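Local coordinates for blue-light receptor of the BLUF-family (Rhodobacter sphaeroides, PDB 2BYC), which probably senses blue light through a flavin bound in its BLUF domain, at residues 2-16 / 45-59. Numbering follows the deposited sequence. Where two conformers were deposited one is given.
Sequences MDELVSLTYRSRVRL and YNGVHFVQTIEGPRS. With FMN (flavin mononucleotide), chain C.
Tyr10 and Gln52 face each other as an antiparallel hydrogen-bonded pair in the middle of the ladder between strands 5-14 and 49-55, and their side chains run together toward the flavin. From the strand outward, Gln52 CB lies against the phenol, 3.4 Å from Tyr10 CZ. CG stands anti to the backbone N (chi1 -169°) and the chain beyond it is extended, which carries the amide to the isoalloxazine. There OE1 accepts from Tyr10 OH at 2.6 Å, with the donor above the carbonyl plane, not on a lone pair; ring and amide planes stand 84° apart. NE2 is shared between FMN N5, at 3.1 Å, and FMN O4, at 3.0 Å. The amide is thus gripped at both ends, which should restrict its rotation. A phenylalanine in place of Tyr10 would probably leave Gln52 OE1 without its donor and the amide freer to turn over.

Phe50 is sandwiched off-centre: the flavin methyl C7M sits over one face, toward the rim near CD1, while Val14 CG2 makes a CH-pi contact with the other, 3.7 Å from the centroid. Ser12 OG lies at the edge of this ring and is hydrogen-bonded to His74. On the sheet face away from the flavin, the hydroxyls of Thr9 and Thr53 hydrogen-bond where the side chains cross, and Arg11 NH1 lies over the face of the His49 ring. Beyond the corner at Gly56, helix 58-69 is tied back as Ser59 N and OG reach Met2 O from opposite faces of its plane.

The tyrosine-glutamine-flavin chain is the hallmark of BLUF photoreceptors. In this dark-state model the amide is placed with NE2 toward the flavin and OE1 accepting a hydrogen bond from the tyrosine hydroxyl, consistent with a network that light could rearrange.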
# COMPACT_ATOMS: atom_id res chain seq x y z
N MET A 2 0.59 9.03 -19.71
CA MET A 2 -0.46 8.99 -18.73
C MET A 2 -0.89 7.59 -18.44
O MET A 2 -1.55 7.34 -17.42
CB MET A 2 -1.65 9.74 -19.28
CG MET A 2 -1.72 11.14 -18.76
SD MET A 2 -3.27 11.92 -19.30
CE MET A 2 -2.55 13.28 -20.20
N ASP A 3 -0.53 6.66 -19.33
CA ASP A 3 -1.01 5.29 -19.24
C ASP A 3 0.02 4.32 -18.69
O ASP A 3 -0.33 3.25 -18.21
CB ASP A 3 -1.44 4.79 -20.63
CG ASP A 3 -2.59 5.62 -21.25
OD1 ASP A 3 -2.78 5.60 -22.50
OD2 ASP A 3 -3.31 6.28 -20.45
N GLU A 4 1.29 4.65 -18.80
CA GLU A 4 2.34 3.73 -18.41
C GLU A 4 2.08 3.24 -16.96
O GLU A 4 1.55 3.99 -16.15
CB GLU A 4 3.68 4.47 -18.54
CG GLU A 4 4.88 3.55 -18.62
CD GLU A 4 5.29 2.92 -17.25
OE1 GLU A 4 5.71 3.67 -16.33
OE2 GLU A 4 5.21 1.69 -17.09
N LEU A 5 2.43 1.99 -16.65
CA LEU A 5 2.17 1.46 -15.33
C LEU A 5 3.25 1.96 -14.37
O LEU A 5 4.45 1.85 -14.64
CB LEU A 5 2.19 -0.07 -15.42
CG LEU A 5 1.66 -1.05 -14.35
CD1 LEU A 5 0.18 -0.93 -14.17
CD2 LEU A 5 1.89 -2.42 -14.92
N VAL A 6 2.81 2.48 -13.24
CA VAL A 6 3.75 2.90 -12.17
C VAL A 6 3.44 2.23 -10.83
O VAL A 6 2.40 1.69 -10.67
CB VAL A 6 3.76 4.40 -12.02
CG1 VAL A 6 4.46 5.05 -13.26
CG2 VAL A 6 2.34 4.92 -11.75
N SER A 7 4.38 2.24 -9.89
CA SER A 7 4.11 1.84 -8.50
C SER A 7 4.49 3.00 -7.60
O SER A 7 5.64 3.44 -7.65
CB SER A 7 4.99 0.60 -8.14
OG SER A 7 4.73 0.14 -6.81
N LEU A 8 3.59 3.48 -6.76
CA LEU A 8 3.96 4.48 -5.75
C LEU A 8 3.84 3.92 -4.36
O LEU A 8 2.90 3.22 -4.11
CB LEU A 8 2.99 5.67 -5.86
CG LEU A 8 3.13 6.97 -5.12
CD1 LEU A 8 2.33 7.84 -6.06
CD2 LEU A 8 2.32 6.83 -3.83
N THR A 9 4.79 4.24 -3.48
CA THR A 9 4.71 3.78 -2.09
C THR A 9 4.94 5.02 -1.27
O THR A 9 5.85 5.76 -1.58
CB THR A 9 5.91 2.84 -1.79
OG1 THR A 9 5.72 1.66 -2.57
CG2 THR A 9 5.92 2.43 -0.39
N TYR A 10 4.09 5.23 -0.24
CA TYR A 10 4.18 6.34 0.67
C TYR A 10 4.02 5.79 2.08
O TYR A 10 3.58 4.69 2.29
CB TYR A 10 3.11 7.44 0.32
CG TYR A 10 1.74 6.98 0.71
CD1 TYR A 10 1.37 6.95 2.04
CD2 TYR A 10 0.79 6.60 -0.26
CE1 TYR A 10 0.14 6.49 2.41
CE2 TYR A 10 -0.47 6.14 0.12
CZ TYR A 10 -0.79 6.13 1.44
OH TYR A 10 -1.98 5.68 1.91
N ARG A 11 4.46 6.56 3.04
CA ARG A 11 4.38 6.23 4.46
C ARG A 11 3.61 7.37 5.03
O ARG A 11 3.80 8.51 4.58
CB ARG A 11 5.79 6.27 5.04
CG ARG A 11 5.89 5.74 6.43
CD ARG A 11 7.34 5.68 6.91
NE ARG A 11 7.81 7.01 7.20
CZ ARG A 11 7.95 7.51 8.43
NH1 ARG A 11 7.71 6.74 9.49
NH2 ARG A 11 8.38 8.76 8.58
N SER A 12 2.70 7.07 5.98
CA SER A 12 1.96 8.11 6.73
C SER A 12 1.83 7.70 8.14
O SER A 12 2.01 6.54 8.46
CB SER A 12 0.57 8.35 6.18
OG SER A 12 -0.22 7.21 6.28
N ARG A 13 1.53 8.69 8.99
CA ARG A 13 1.16 8.42 10.37
C ARG A 13 -0.30 8.19 10.50
O ARG A 13 -1.12 8.99 10.05
CB ARG A 13 1.43 9.64 11.24
CG ARG A 13 2.72 9.63 11.88
CD ARG A 13 2.58 9.56 13.40
NE ARG A 13 3.84 9.06 13.96
CZ ARG A 13 3.99 8.66 15.22
NH1 ARG A 13 2.94 8.70 16.05
NH2 ARG A 13 5.17 8.19 15.61
N VAL A 14 -0.61 7.12 11.19
CA VAL A 14 -1.98 6.77 11.49
C VAL A 14 -2.70 7.86 12.27
O VAL A 14 -2.15 8.42 13.17
CB VAL A 14 -1.99 5.47 12.24
CG1 VAL A 14 -3.21 5.29 13.02
CG2 VAL A 14 -1.83 4.35 11.22
N ARG A 15 -3.93 8.17 11.89
CA ARG A 15 -4.67 9.09 12.66
C ARG A 15 -6.13 8.64 12.76
O ARG A 15 -7.07 9.29 12.26
CB ARG A 15 -4.53 10.47 12.06
CG ARG A 15 -4.88 11.52 13.03
CD ARG A 15 -5.51 12.66 12.28
NE ARG A 15 -5.60 13.82 13.14
CZ ARG A 15 -5.80 15.06 12.70
NH1 ARG A 15 -5.93 15.30 11.38
NH2 ARG A 15 -5.89 16.04 13.60
N LEU A 16 -6.30 7.52 13.46
CA LEU A 16 -7.55 6.74 13.46
C LEU A 16 -8.36 6.94 14.75
O LEU A 16 -7.86 6.71 15.82
CB LEU A 16 -7.19 5.27 13.34
CG LEU A 16 -6.42 4.81 12.11
CD1 LEU A 16 -6.43 3.32 12.16
CD2 LEU A 16 -7.18 5.29 10.92
N TYR A 45 -0.25 -1.81 7.90
CA TYR A 45 -0.73 -1.06 9.00
C TYR A 45 -0.11 -1.70 10.27
O TYR A 45 -0.26 -2.89 10.44
CB TYR A 45 -2.23 -1.02 9.01
CG TYR A 45 -2.78 -0.58 10.35
CD1 TYR A 45 -2.72 0.75 10.76
CD2 TYR A 45 -3.30 -1.53 11.22
CE1 TYR A 45 -3.20 1.14 12.02
CE2 TYR A 45 -3.78 -1.17 12.45
CZ TYR A 45 -3.71 0.13 12.85
OH TYR A 45 -4.21 0.39 14.13
N ASN A 46 0.60 -0.93 11.12
CA ASN A 46 1.28 -1.55 12.32
C ASN A 46 0.79 -0.89 13.55
O ASN A 46 1.32 -1.14 14.63
CB ASN A 46 2.80 -1.37 12.24
CG ASN A 46 3.23 0.11 12.36
OD1 ASN A 46 4.39 0.42 12.43
ND2 ASN A 46 2.30 0.97 12.35
N GLY A 47 -0.23 -0.06 13.40
CA GLY A 47 -0.80 0.62 14.52
C GLY A 47 -0.31 2.05 14.66
O GLY A 47 -0.91 2.83 15.38
N VAL A 48 0.78 2.40 13.99
CA VAL A 48 1.35 3.75 14.14
C VAL A 48 1.50 4.47 12.83
O VAL A 48 1.33 5.68 12.76
CB VAL A 48 2.73 3.65 14.83
CG1 VAL A 48 3.37 5.00 15.11
CG2 VAL A 48 2.58 2.86 16.14
N HIS A 49 1.88 3.72 11.80
CA HIS A 49 2.21 4.25 10.48
C HIS A 49 1.42 3.38 9.49
O HIS A 49 1.08 2.29 9.84
CB HIS A 49 3.67 4.04 10.20
CG HIS A 49 4.54 5.01 10.93
ND1 HIS A 49 4.48 6.37 10.69
CD2 HIS A 49 5.40 4.85 11.96
CE1 HIS A 49 5.33 6.99 11.49
NE2 HIS A 49 5.90 6.09 12.27
N PHE A 50 1.05 3.91 8.33
CA PHE A 50 0.63 3.05 7.16
C PHE A 50 1.75 3.17 6.19
O PHE A 50 2.41 4.24 6.10
CB PHE A 50 -0.53 3.74 6.48
CG PHE A 50 -1.84 3.65 7.19
CD1 PHE A 50 -2.53 4.80 7.59
CD2 PHE A 50 -2.42 2.43 7.45
CE1 PHE A 50 -3.82 4.69 8.21
CE2 PHE A 50 -3.66 2.33 8.08
CZ PHE A 50 -4.36 3.50 8.44
N VAL A 51 2.01 2.08 5.47
CA VAL A 51 2.86 2.12 4.28
C VAL A 51 1.93 1.57 3.22
O VAL A 51 1.35 0.54 3.39
CB VAL A 51 4.16 1.30 4.44
CG1 VAL A 51 4.90 1.26 3.14
CG2 VAL A 51 5.11 2.02 5.52
N GLN A 52 1.71 2.35 2.17
CA GLN A 52 0.84 1.93 1.08
C GLN A 52 1.58 1.89 -0.25
O GLN A 52 2.34 2.79 -0.54
CB GLN A 52 -0.47 2.75 1.02
CG GLN A 52 -1.40 2.09 0.07
CD GLN A 52 -2.71 2.81 -0.05
OE1 GLN A 52 -2.80 4.03 0.07
NE2 GLN A 52 -3.73 2.04 -0.28
N THR A 53 1.40 0.80 -1.01
CA THR A 53 1.91 0.69 -2.37
C THR A 53 0.72 0.56 -3.28
O THR A 53 -0.10 -0.33 -3.05
CB THR A 53 2.67 -0.59 -2.50
OG1 THR A 53 3.87 -0.48 -1.73
CG2 THR A 53 3.04 -0.83 -3.99
N ILE A 54 0.61 1.43 -4.28
CA ILE A 54 -0.49 1.29 -5.27
C ILE A 54 0.14 1.27 -6.59
O ILE A 54 1.17 1.95 -6.79
CB ILE A 54 -1.44 2.53 -5.25
CG1 ILE A 54 -0.60 3.80 -5.40
CG2 ILE A 54 -2.34 2.52 -4.00
CD1 ILE A 54 -1.34 5.08 -5.36
N GLU A 55 -0.39 0.47 -7.49
CA GLU A 55 0.28 0.34 -8.80
C GLU A 55 -0.83 0.33 -9.82
O GLU A 55 -1.92 -0.11 -9.56
CB GLU A 55 1.09 -0.91 -8.91
CG GLU A 55 0.34 -2.12 -8.52
CD GLU A 55 1.24 -3.31 -8.32
OE1 GLU A 55 2.46 -3.11 -8.26
OE2 GLU A 55 0.73 -4.43 -8.23
N GLY A 56 -0.58 0.94 -10.94
CA GLY A 56 -1.60 1.07 -11.97
C GLY A 56 -1.16 2.14 -12.95
O GLY A 56 -0.06 2.56 -12.90
N PRO A 57 -2.04 2.57 -13.86
CA PRO A 57 -1.76 3.67 -14.81
C PRO A 57 -1.22 4.97 -14.10
O PRO A 57 -1.81 5.46 -13.10
CB PRO A 57 -3.12 3.97 -15.46
CG PRO A 57 -4.06 2.73 -15.14
CD PRO A 57 -3.35 1.88 -14.05
N ARG A 58 -0.19 5.60 -14.66
CA ARG A 58 0.41 6.78 -13.97
C ARG A 58 -0.68 7.78 -13.54
O ARG A 58 -0.65 8.33 -12.39
CB ARG A 58 1.44 7.50 -14.87
CG ARG A 58 1.95 8.80 -14.23
CD ARG A 58 3.54 8.85 -14.21
NE ARG A 58 3.90 8.43 -15.50
CZ ARG A 58 4.94 7.74 -15.92
NH1 ARG A 58 5.97 7.39 -15.17
NH2 ARG A 58 4.88 7.42 -17.19
N SER A 59 -1.63 8.03 -14.45
CA SER A 59 -2.68 9.00 -14.23
C SER A 59 -3.64 8.56 -13.14
O SER A 59 -4.09 9.41 -12.33
CB SER A 59 -3.49 9.25 -15.48
OG SER A 59 -4.03 7.98 -15.88
N1 FMN C . -9.26 4.81 -1.03
C2 FMN C . -9.19 4.10 -2.21
O2 FMN C . -10.13 4.18 -3.03
N3 FMN C . -8.13 3.31 -2.50
C4 FMN C . -7.15 3.23 -1.57
O4 FMN C . -6.18 2.59 -1.84
C4A FMN C . -7.20 3.93 -0.37
N5 FMN C . -6.17 3.81 0.55
C5A FMN C . -6.16 4.58 1.73
C6 FMN C . -5.12 4.49 2.63
C7 FMN C . -5.11 5.19 3.85
C7M FMN C . -3.87 5.19 4.75
C8 FMN C . -6.18 6.01 4.12
C8M FMN C . -6.23 6.86 5.39
C9 FMN C . -7.24 6.12 3.22
C9A FMN C . -7.22 5.38 2.00
N10 FMN C . -8.29 5.46 1.07
C10 FMN C . -8.24 4.74 -0.11
C1' FMN C . -9.61 6.06 1.44
C2' FMN C . -9.70 7.23 0.50
O2' FMN C . -9.00 8.22 1.21
C3' FMN C . -11.12 7.69 0.13
O3' FMN C . -11.69 8.32 1.23
C4' FMN C . -12.09 6.62 -0.36
O4' FMN C . -11.76 6.08 -1.66
C5' FMN C . -13.49 7.23 -0.48
O5' FMN C . -14.41 6.94 0.57
P FMN C . -15.92 7.31 0.18
O1P FMN C . -16.92 6.86 1.26
O2P FMN C . -15.91 8.83 0.06
O3P FMN C . -16.09 6.60 -1.14
O HOH W 1 0.26 7.01 14.95